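Local structure of YghZ aldo-keto reductase (Escherichia coli, 3N6Q) at residues F36-A41 with E74-R79; R50-L55 with E306-N311; V132-S137 with P188-Q193. The protein probably catalyses the NADPH-dependent reduction of aldehydes and ketones to alcohols, as an aldo-keto reductase built on a TIM barrel. All coordinates share one frame; numbering follows the deposited sequence.

Contact 1: residues F36-A41 with E74-R79; sequences FGHVNA and EENFGR
Asn76, on helix 72-84, reaches across to the loop 36-41 and gives its amide to the loop backbone: ND2 donates to the carbonyl O of Phe36 at 2.9 Å with a nearly straight N-H...O angle of 172°. The acceptor lies in the plane of the Asn76 amide, whereas seen from Phe36 the donor stands well above the carbonyl plane. The same ND2 is 3.2 Å from Gly37 O. With CG anti to the carbonyl carbon (chi1 -78°), the amide reaches the Phe36 and Gly37 carbonyls, on the closely packed side of the contact. Here the Phe36 ring leaves toward helix 42-54 and lies against Gln45, Ile48 and Leu49, and Asn76 also touches Gln45. The loop is stiffened from within by a type I turn from Gly37 to Asn40, closed by the backbone bond from Asn40 N to Gly37 O; Asn40 OD1 also accepts the N-H of Gly37 in its carbonyl plane, on a lone pair, at 3.0 Å.

The other side is looser and wetter. The exposed His38 ring, roughly perpendicular to the Asn76 amide, shares a water with it: the water is 2.6 Å from His38 ND1, in the plane of the ring, and donates to Asn76 OD1 at 2.8 Å. At the far edge of the ring His38 NE2 makes only a weak, bent hydrogen bond to Glu75 OE1, 3.0 Å long. Thus both ends of the Asn76 amide are used, one by the protein backbone and the other by solvent. The arrangement is a side-chain-to-backbone tie between a beta-alpha loop, the one following strand 24-31, and the N-terminal half of a neighbouring helix of the TIM barrel, at the C-terminal end of its strands.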
loop_
_atom_site.group_PDB
_atom_site.type_symbol
_atom_site.label_atom_id
_atom_site.label_comp_id
_atom_site.label_asym_id
_atom_site.label_seq_id
_atom_site.Cartn_x
_atom_site.Cartn_y
_atom_site.Cartn_z
ATOM N N PHE B 36 1.750 -31.995 15.898
ATOM C CA PHE B 36 0.964 -30.809 16.256
ATOM C C PHE B 36 -0.439 -30.774 15.690
ATOM O O PHE B 36 -1.022 -29.710 15.582
ATOM C CB PHE B 36 1.711 -29.501 15.872
ATOM C CG PHE B 36 3.004 -29.307 16.687
ATOM C CD1 PHE B 36 2.956 -28.581 17.833
ATOM C CD2 PHE B 36 4.155 -30.072 16.416
ATOM C CE1 PHE B 36 4.104 -28.410 18.689
ATOM C CE2 PHE B 36 5.314 -29.977 17.263
ATOM C CZ PHE B 36 5.302 -29.125 18.370
ATOM N N GLY B 37 -0.961 -31.935 15.335
ATOM C CA GLY B 37 -2.309 -32.037 14.763
ATOM C C GLY B 37 -3.356 -32.182 15.847
ATOM O O GLY B 37 -3.026 -32.226 17.041
ATOM N N HIS B 38 -4.635 -32.215 15.439
ATOM C CA HIS B 38 -5.692 -32.500 16.436
ATOM C C HIS B 38 -5.586 -33.928 16.923
ATOM O O HIS B 38 -6.252 -34.298 17.904
ATOM C CB HIS B 38 -7.080 -32.276 15.812
ATOM C CG HIS B 38 -7.394 -30.835 15.605
ATOM N ND1 HIS B 38 -6.993 -29.847 16.477
ATOM C CD2 HIS B 38 -8.104 -30.220 14.627
ATOM C CE1 HIS B 38 -7.417 -28.676 16.025
ATOM N NE2 HIS B 38 -8.154 -28.889 14.942
ATOM N N VAL B 39 -4.819 -34.756 16.216
ATOM C CA VAL B 39 -4.574 -36.109 16.746
ATOM C C VAL B 39 -3.537 -36.238 17.860
ATOM O O VAL B 39 -3.334 -37.349 18.394
ATOM C CB VAL B 39 -4.207 -37.118 15.647
ATOM C CG1 VAL B 39 -5.275 -37.151 14.596
ATOM C CG2 VAL B 39 -2.835 -36.763 15.016
ATOM N N ASN B 40 -2.907 -35.130 18.212
ATOM C CA ASN B 40 -1.875 -35.091 19.220
ATOM C C ASN B 40 -2.393 -34.260 20.373
ATOM O O ASN B 40 -2.822 -33.106 20.185
ATOM C CB ASN B 40 -0.604 -34.427 18.660
ATOM C CG ASN B 40 -0.072 -35.145 17.405
ATOM O OD1 ASN B 40 -0.239 -34.668 16.265
ATOM N ND2 ASN B 40 0.480 -36.348 17.599
ATOM N N ALA B 41 -2.243 -34.762 21.595
ATOM C CA ALA B 41 -2.656 -33.958 22.773
ATOM C C ALA B 41 -1.945 -32.616 22.858
ATOM O O ALA B 41 -0.735 -32.542 22.601
ATOM C CB ALA B 41 -2.418 -34.760 24.098
ATOM N N GLU B 74 -1.263 -25.202 12.537
ATOM C CA GLU B 74 -1.339 -23.761 12.687
ATOM C C GLU B 74 -2.292 -23.343 13.828
ATOM O O GLU B 74 -1.997 -22.386 14.535
ATOM C CB GLU B 74 -1.885 -23.173 11.378
ATOM C CG GLU B 74 -0.663 -23.019 10.353
ATOM C CD GLU B 74 -1.142 -22.541 9.013
ATOM O OE1 GLU B 74 -2.392 -22.650 8.772
ATOM O OE2 GLU B 74 -0.303 -22.049 8.202
ATOM N N GLU B 75 -3.491 -23.931 13.840
ATOM C CA GLU B 75 -4.460 -23.591 14.945
ATOM C C GLU B 75 -3.891 -23.867 16.350
ATOM O O GLU B 75 -4.010 -23.038 17.265
ATOM C CB GLU B 75 -5.725 -24.437 14.802
ATOM C CG GLU B 75 -6.499 -24.114 13.599
ATOM C CD GLU B 75 -7.790 -24.952 13.459
ATOM O OE1 GLU B 75 -7.967 -25.974 14.135
ATOM O OE2 GLU B 75 -8.632 -24.576 12.614
ATOM N N ASN B 76 -3.251 -25.019 16.496
ATOM C CA ASN B 76 -2.713 -25.449 17.806
ATOM C C ASN B 76 -1.565 -24.578 18.186
ATOM O O ASN B 76 -1.470 -24.060 19.318
ATOM C CB ASN B 76 -2.290 -26.921 17.755
ATOM C CG ASN B 76 -3.451 -27.863 17.855
ATOM O OD1 ASN B 76 -4.479 -27.526 18.475
ATOM N ND2 ASN B 76 -3.341 -29.018 17.235
ATOM N N PHE B 77 -0.678 -24.346 17.215
ATOM C CA PHE B 77 0.342 -23.346 17.439
ATOM C C PHE B 77 -0.224 -21.990 17.816
ATOM O O PHE B 77 0.291 -21.298 18.724
ATOM C CB PHE B 77 1.251 -23.206 16.183
ATOM C CG PHE B 77 2.394 -22.253 16.360
ATOM C CD1 PHE B 77 3.551 -22.648 17.055
ATOM C CD2 PHE B 77 2.400 -21.036 15.687
ATOM C CE1 PHE B 77 4.662 -21.816 17.148
ATOM C CE2 PHE B 77 3.508 -20.192 15.769
ATOM C CZ PHE B 77 4.641 -20.587 16.516
ATOM N N GLY B 78 -1.238 -21.532 17.090
ATOM C CA GLY B 78 -1.818 -20.226 17.480
ATOM C C GLY B 78 -2.327 -20.203 18.931
ATOM O O GLY B 78 -2.193 -19.209 19.624
ATOM N N ARG B 79 -2.924 -21.280 19.364
ATOM C CA ARG B 79 -3.452 -21.336 20.750
ATOM C C ARG B 79 -2.305 -21.257 21.743
ATOM O O ARG B 79 -2.380 -20.564 22.783
ATOM C CB ARG B 79 -4.131 -22.669 20.945
ATOM C CG ARG B 79 -5.436 -22.830 20.167
ATOM C CD ARG B 79 -6.118 -24.149 20.560
ATOM N NE ARG B 79 -6.612 -24.111 21.952
ATOM C CZ ARG B 79 -7.125 -25.158 22.607
ATOM N NH1 ARG B 79 -7.243 -26.348 22.011
ATOM N NH2 ARG B 79 -7.533 -25.017 23.866
HETATM O O HOH W 1 -5.886 -29.904 18.848
#

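Contact 2: residues R50-L55 with E306-N311; sequences RKAFDL and EQLEEN
Lys51 NZ and Glu309 OE1 form a salt bridge of 2.7 Å between helices 42-54 and 305-312. The ammonium group meets the oxygen from above the carboxylate plane, 57° out of it. Two bends in the lysine chain, at chi2 and chi3, bring the amine round to an extended Glu309 that crosses it at about a right angle, and the methylenes touch as well, with Lys51 CD 3.9 Å from Glu309 CG. Beneath this partly exposed ion pair the interface is apolar. Leu308 points into it, its CD1 3.6 Å from Ala52 N and 3.9 Å from Ala52 CB. Leu55, just past the last residue of helix 42-54, lays CD1 obliquely against Leu308 CB at 3.7 Å. The short helical segments run in the same general direction, 25° apart, with axes 9.5 Å from each other at closest approach. Inward, Leu308 reaches Leu30 of strand 24-31 and Asn311 touches Leu28 of that strand, so the pair of helices packs side by side on the outside of the barrel, where the first and last parallel strands, 24-31 and 297-300, adjoin.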
loop_
_atom_site.group_PDB
_atom_site.type_symbol
_atom_site.label_atom_id
_atom_site.label_comp_id
_atom_site.label_asym_id
_atom_site.label_seq_id
_atom_site.Cartn_x
_atom_site.Cartn_y
_atom_site.Cartn_z
ATOM N N ARG B 50 7.830 -25.200 24.487
ATOM C CA ARG B 50 8.485 -24.518 25.593
ATOM C C ARG B 50 9.950 -24.932 25.690
ATOM O O ARG B 50 10.804 -24.114 25.947
ATOM C CB ARG B 50 7.818 -24.874 26.933
ATOM C CG ARG B 50 6.443 -24.199 27.095
ATOM C CD ARG B 50 5.908 -24.546 28.501
ATOM N NE ARG B 50 4.677 -23.810 28.827
ATOM C CZ ARG B 50 4.131 -23.787 30.047
ATOM N NH1 ARG B 50 4.697 -24.479 31.043
ATOM N NH2 ARG B 50 2.989 -23.118 30.261
ATOM N N LYS B 51 10.183 -26.211 25.522
ATOM C CA LYS B 51 11.554 -26.715 25.536
ATOM C C LYS B 51 12.361 -26.125 24.388
ATOM O O LYS B 51 13.498 -25.615 24.619
ATOM C CB LYS B 51 11.572 -28.252 25.507
ATOM C CG LYS B 51 12.999 -28.895 25.380
ATOM C CD LYS B 51 13.844 -28.531 26.633
ATOM C CE LYS B 51 13.264 -29.199 27.870
ATOM N NZ LYS B 51 14.163 -29.093 29.069
ATOM N N ALA B 52 11.779 -26.133 23.168
ATOM C CA ALA B 52 12.454 -25.511 22.027
ATOM C C ALA B 52 12.934 -24.109 22.347
ATOM O O ALA B 52 14.125 -23.777 22.189
ATOM C CB ALA B 52 11.529 -25.496 20.783
ATOM N N PHE B 53 12.024 -23.269 22.830
ATOM C CA PHE B 53 12.352 -21.869 23.079
ATOM C C PHE B 53 13.354 -21.711 24.243
ATOM O O PHE B 53 14.239 -20.857 24.174
ATOM C CB PHE B 53 11.078 -21.075 23.353
ATOM C CG PHE B 53 11.273 -19.584 23.383
ATOM C CD1 PHE B 53 11.819 -18.912 22.283
ATOM C CD2 PHE B 53 10.928 -18.853 24.524
ATOM C CE1 PHE B 53 11.995 -17.507 22.289
ATOM C CE2 PHE B 53 11.064 -17.402 24.531
ATOM C CZ PHE B 53 11.591 -16.747 23.429
ATOM N N ASP B 54 13.219 -22.544 25.278
ATOM C CA ASP B 54 14.195 -22.515 26.420
ATOM C C ASP B 54 15.605 -22.940 25.941
ATOM O O ASP B 54 16.620 -22.609 26.598
ATOM C CB ASP B 54 13.737 -23.469 27.481
ATOM C CG ASP B 54 12.619 -22.896 28.359
ATOM O OD1 ASP B 54 12.369 -21.688 28.346
ATOM O OD2 ASP B 54 12.115 -23.682 29.130
ATOM N N LEU B 55 15.669 -23.699 24.852
ATOM C CA LEU B 55 16.993 -24.054 24.235
ATOM C C LEU B 55 17.533 -23.032 23.245
ATOM O O LEU B 55 18.631 -23.223 22.698
ATOM C CB LEU B 55 16.957 -25.439 23.579
ATOM C CG LEU B 55 16.730 -26.660 24.448
ATOM C CD1 LEU B 55 16.338 -27.814 23.559
ATOM C CD2 LEU B 55 18.010 -27.010 25.346
ATOM N N GLU B 306 12.724 -34.318 25.062
ATOM C CA GLU B 306 14.057 -34.912 25.232
ATOM C C GLU B 306 14.821 -34.950 23.922
ATOM O O GLU B 306 16.057 -34.885 23.913
ATOM C CB GLU B 306 13.935 -36.367 25.731
ATOM C CG GLU B 306 13.499 -36.514 27.184
ATOM C CD GLU B 306 12.032 -36.138 27.440
ATOM O OE1 GLU B 306 11.192 -36.137 26.493
ATOM O OE2 GLU B 306 11.727 -35.788 28.613
ATOM N N GLN B 307 14.092 -35.182 22.828
ATOM C CA GLN B 307 14.727 -35.262 21.534
ATOM C C GLN B 307 15.443 -33.966 21.225
ATOM O O GLN B 307 16.541 -33.992 20.659
ATOM C CB GLN B 307 13.740 -35.564 20.390
ATOM C CG GLN B 307 14.537 -35.774 19.081
ATOM C CD GLN B 307 13.688 -35.919 17.811
ATOM O OE1 GLN B 307 12.521 -36.317 17.876
ATOM N NE2 GLN B 307 14.313 -35.670 16.633
ATOM N N LEU B 308 14.834 -32.828 21.596
ATOM C CA LEU B 308 15.450 -31.531 21.328
ATOM C C LEU B 308 16.740 -31.398 22.134
ATOM O O LEU B 308 17.759 -30.988 21.597
ATOM C CB LEU B 308 14.515 -30.369 21.663
ATOM C CG LEU B 308 13.256 -30.327 20.779
ATOM C CD1 LEU B 308 12.319 -29.225 21.335
ATOM C CD2 LEU B 308 13.710 -30.014 19.320
ATOM N N GLU B 309 16.686 -31.759 23.419
ATOM C CA GLU B 309 17.885 -31.693 24.255
ATOM C C GLU B 309 19.020 -32.514 23.595
ATOM O O GLU B 309 20.138 -32.070 23.518
ATOM C CB GLU B 309 17.577 -32.171 25.682
ATOM C CG GLU B 309 16.418 -31.388 26.328
ATOM C CD GLU B 309 16.071 -31.817 27.787
ATOM O OE1 GLU B 309 16.155 -30.944 28.682
ATOM O OE2 GLU B 309 15.698 -32.996 28.044
ATOM N N GLU B 310 18.713 -33.688 23.069
ATOM C CA GLU B 310 19.736 -34.560 22.515
ATOM C C GLU B 310 20.249 -33.967 21.209
ATOM O O GLU B 310 21.466 -33.891 20.945
ATOM C CB GLU B 310 19.137 -35.940 22.265
ATOM C CG GLU B 310 20.149 -37.082 22.065
ATOM C CD GLU B 310 20.572 -37.304 20.589
ATOM O OE1 GLU B 310 20.515 -36.349 19.765
ATOM O OE2 GLU B 310 20.976 -38.447 20.258
ATOM N N ASN B 311 19.332 -33.472 20.389
ATOM C CA ASN B 311 19.767 -32.993 19.018
ATOM C C ASN B 311 20.663 -31.731 19.037
ATOM O O ASN B 311 21.624 -31.581 18.252
ATOM C CB ASN B 311 18.526 -32.747 18.162
ATOM C CG ASN B 311 17.889 -34.032 17.634
ATOM O OD1 ASN B 311 16.780 -33.974 17.101
ATOM N ND2 ASN B 311 18.507 -35.188 17.868
#

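Contact 3: residues V132-S137 with P188-Q193; sequences VDIFYS and PLLIHQ
Strands 134-137 and 191-193 are not direct neighbours in the barrel sheet, since strand 162-168 lies between them; their axes pass 8.8 Å apart at an angle of 54°, and side chains alone bridge the gap. Ile134 crosses Leu190 at about a right angle, CD1 to CD2 3.6 Å, and its CG2 lies 4.0 Å from CG2 of Ile191. That Ile191 methyl also approaches the phenol end of Tyr136 obliquely, 3.4 Å from OH and 3.7 Å from CZ. Tyr136 reaches across to Gln193 too: Tyr136 CE1 is 3.7 Å from Gln193 CB. The extended Gln193 chain carries its amide to the phenol end, its plane 69° from the ring and NE2 3.4 Å from Tyr136 OH. A cation-pi contact with Lys97 engages the same ring, and Gln193 NE2 has a weak hydrogen bond to Asp61. With an alanine in place of Tyr136, Ile191 CG2 and the Gln193 chain would probably lose the surface they rest on, and Lys97 its ring partner. The chemistry changes from purely aliphatic at Ile134 to polar around Tyr136, consistent with the approach to the pocket in which aldo-keto reductases place an Asp and a Lys, probably Asp61 and Lys97 here.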
loop_
_atom_site.group_PDB
_atom_site.type_symbol
_atom_site.label_atom_id
_atom_site.label_comp_id
_atom_site.label_asym_id
_atom_site.label_seq_id
_atom_site.Cartn_x
_atom_site.Cartn_y
_atom_site.Cartn_z
ATOM N N VAL B 132 3.344 -13.333 9.220
ATOM C CA VAL B 132 4.343 -14.381 9.488
ATOM C C VAL B 132 5.711 -13.773 9.181
ATOM O O VAL B 132 5.814 -12.809 8.425
ATOM C CB VAL B 132 4.158 -15.631 8.559
ATOM C CG1 VAL B 132 2.944 -16.468 9.033
ATOM C CG2 VAL B 132 4.166 -15.268 7.004
ATOM N N ASP B 133 6.764 -14.304 9.778
ATOM C CA ASP B 133 8.101 -13.749 9.430
ATOM C C ASP B 133 8.564 -14.229 8.051
ATOM O O ASP B 133 9.188 -13.476 7.302
ATOM C CB ASP B 133 9.058 -14.241 10.511
ATOM C CG ASP B 133 8.625 -13.737 11.869
ATOM O OD1 ASP B 133 8.951 -12.575 12.173
ATOM O OD2 ASP B 133 7.909 -14.443 12.601
ATOM N N ILE B 134 8.212 -15.460 7.697
ATOM C CA ILE B 134 8.571 -15.968 6.344
ATOM C C ILE B 134 7.381 -16.655 5.709
ATOM O O ILE B 134 6.744 -17.476 6.355
ATOM C CB ILE B 134 9.745 -17.007 6.371
ATOM C CG1 ILE B 134 10.891 -16.459 7.274
ATOM C CG2 ILE B 134 10.225 -17.250 4.951
ATOM C CD1 ILE B 134 12.041 -17.474 7.513
ATOM N N PHE B 135 7.032 -16.253 4.485
ATOM C CA PHE B 135 5.977 -16.959 3.766
ATOM C C PHE B 135 6.632 -17.676 2.589
ATOM O O PHE B 135 7.376 -17.039 1.850
ATOM C CB PHE B 135 4.915 -15.962 3.280
ATOM C CG PHE B 135 3.783 -16.634 2.509
ATOM C CD1 PHE B 135 3.084 -17.726 3.072
ATOM C CD2 PHE B 135 3.420 -16.175 1.261
ATOM C CE1 PHE B 135 1.991 -18.351 2.320
ATOM C CE2 PHE B 135 2.339 -16.739 0.539
ATOM C CZ PHE B 135 1.678 -17.838 1.033
ATOM N N TYR B 136 6.398 -18.978 2.415
ATOM C CA TYR B 136 7.027 -19.769 1.313
ATOM C C TYR B 136 6.014 -20.120 0.212
ATOM O O TYR B 136 4.909 -20.579 0.509
ATOM C CB TYR B 136 7.399 -21.137 1.855
ATOM C CG TYR B 136 8.703 -21.162 2.654
ATOM C CD1 TYR B 136 9.919 -21.540 2.039
ATOM C CD2 TYR B 136 8.682 -20.927 4.054
ATOM C CE1 TYR B 136 11.108 -21.725 2.797
ATOM C CE2 TYR B 136 9.885 -21.052 4.823
ATOM C CZ TYR B 136 11.080 -21.472 4.182
ATOM O OH TYR B 136 12.202 -21.614 4.975
ATOM N N SER B 137 6.502 -20.172 -1.043
ATOM C CA SER B 137 5.968 -21.120 -2.000
ATOM C C SER B 137 6.474 -22.520 -1.628
ATOM O O SER B 137 7.712 -22.778 -1.675
ATOM C CB SER B 137 6.439 -20.682 -3.414
ATOM O OG SER B 137 6.012 -21.683 -4.313
ATOM N N PRO B 188 14.490 -9.305 -1.832
ATOM C CA PRO B 188 15.418 -10.445 -1.973
ATOM C C PRO B 188 14.764 -11.731 -1.546
ATOM O O PRO B 188 14.086 -11.749 -0.501
ATOM C CB PRO B 188 16.571 -10.112 -0.987
ATOM C CG PRO B 188 15.976 -9.159 0.073
ATOM C CD PRO B 188 14.702 -8.509 -0.591
ATOM N N LEU B 189 15.020 -12.826 -2.254
ATOM C CA LEU B 189 14.577 -14.141 -1.774
ATOM C C LEU B 189 15.344 -14.431 -0.481
ATOM O O LEU B 189 16.590 -14.451 -0.514
ATOM C CB LEU B 189 14.896 -15.212 -2.820
ATOM C CG LEU B 189 14.531 -16.632 -2.348
ATOM C CD1 LEU B 189 12.944 -16.839 -2.103
ATOM C CD2 LEU B 189 14.970 -17.663 -3.430
ATOM N N LEU B 190 14.658 -14.687 0.648
ATOM C CA LEU B 190 15.396 -14.909 1.914
ATOM C C LEU B 190 16.116 -16.257 1.979
ATOM O O LEU B 190 17.263 -16.360 2.478
ATOM C CB LEU B 190 14.472 -14.740 3.132
ATOM C CG LEU B 190 15.161 -15.059 4.461
ATOM C CD1 LEU B 190 16.208 -13.912 4.863
ATOM C CD2 LEU B 190 14.085 -15.262 5.566
ATOM N N ILE B 191 15.416 -17.308 1.555
ATOM C CA ILE B 191 15.682 -18.661 2.029
ATOM C C ILE B 191 15.084 -19.698 1.087
ATOM O O ILE B 191 13.998 -19.488 0.435
ATOM C CB ILE B 191 15.211 -18.839 3.517
ATOM C CG1 ILE B 191 15.723 -20.119 4.137
ATOM C CG2 ILE B 191 13.627 -18.825 3.615
ATOM C CD1 ILE B 191 15.534 -20.073 5.748
ATOM N N HIS B 192 15.775 -20.847 1.009
ATOM C CA HIS B 192 15.332 -22.002 0.259
ATOM C C HIS B 192 15.289 -23.146 1.264
ATOM O O HIS B 192 16.247 -23.346 2.067
ATOM C CB HIS B 192 16.331 -22.297 -0.909
ATOM C CG HIS B 192 15.887 -23.376 -1.866
ATOM N ND1 HIS B 192 15.619 -24.672 -1.471
ATOM C CD2 HIS B 192 15.682 -23.346 -3.211
ATOM C CE1 HIS B 192 15.294 -25.396 -2.527
ATOM N NE2 HIS B 192 15.300 -24.602 -3.593
ATOM N N GLN B 193 14.174 -23.874 1.285
ATOM C CA GLN B 193 14.071 -25.085 2.070
ATOM C C GLN B 193 14.043 -26.338 1.203
ATOM O O GLN B 193 12.965 -26.746 0.731
ATOM C CB GLN B 193 12.798 -25.000 2.984
ATOM C CG GLN B 193 12.583 -26.198 3.817
ATOM C CD GLN B 193 11.383 -26.006 4.774
ATOM O OE1 GLN B 193 10.592 -26.908 4.939
ATOM N NE2 GLN B 193 11.307 -24.874 5.440
#

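All three contacts belong to one TIM barrel and none touches another. Contacts 1 and 2 are centred 18 Å apart with nearest atoms about 8 Å apart; they are linked through helix 42-54, which follows the loop of contact 1 and carries residues 50-55. Contact 3 lies deepest, its centre 11 Å from that of the chain. It is centred 23 Å from contact 1, with nearest atoms about 7 Å apart, and 24 Å from contact 2, which is on the opposite side of the chain's centre. It is also the one beside Lys97 and Asp61, in the probable active-site region. The bound magnesium ion is about 10 Å from the Asn76 side chain of contact 1.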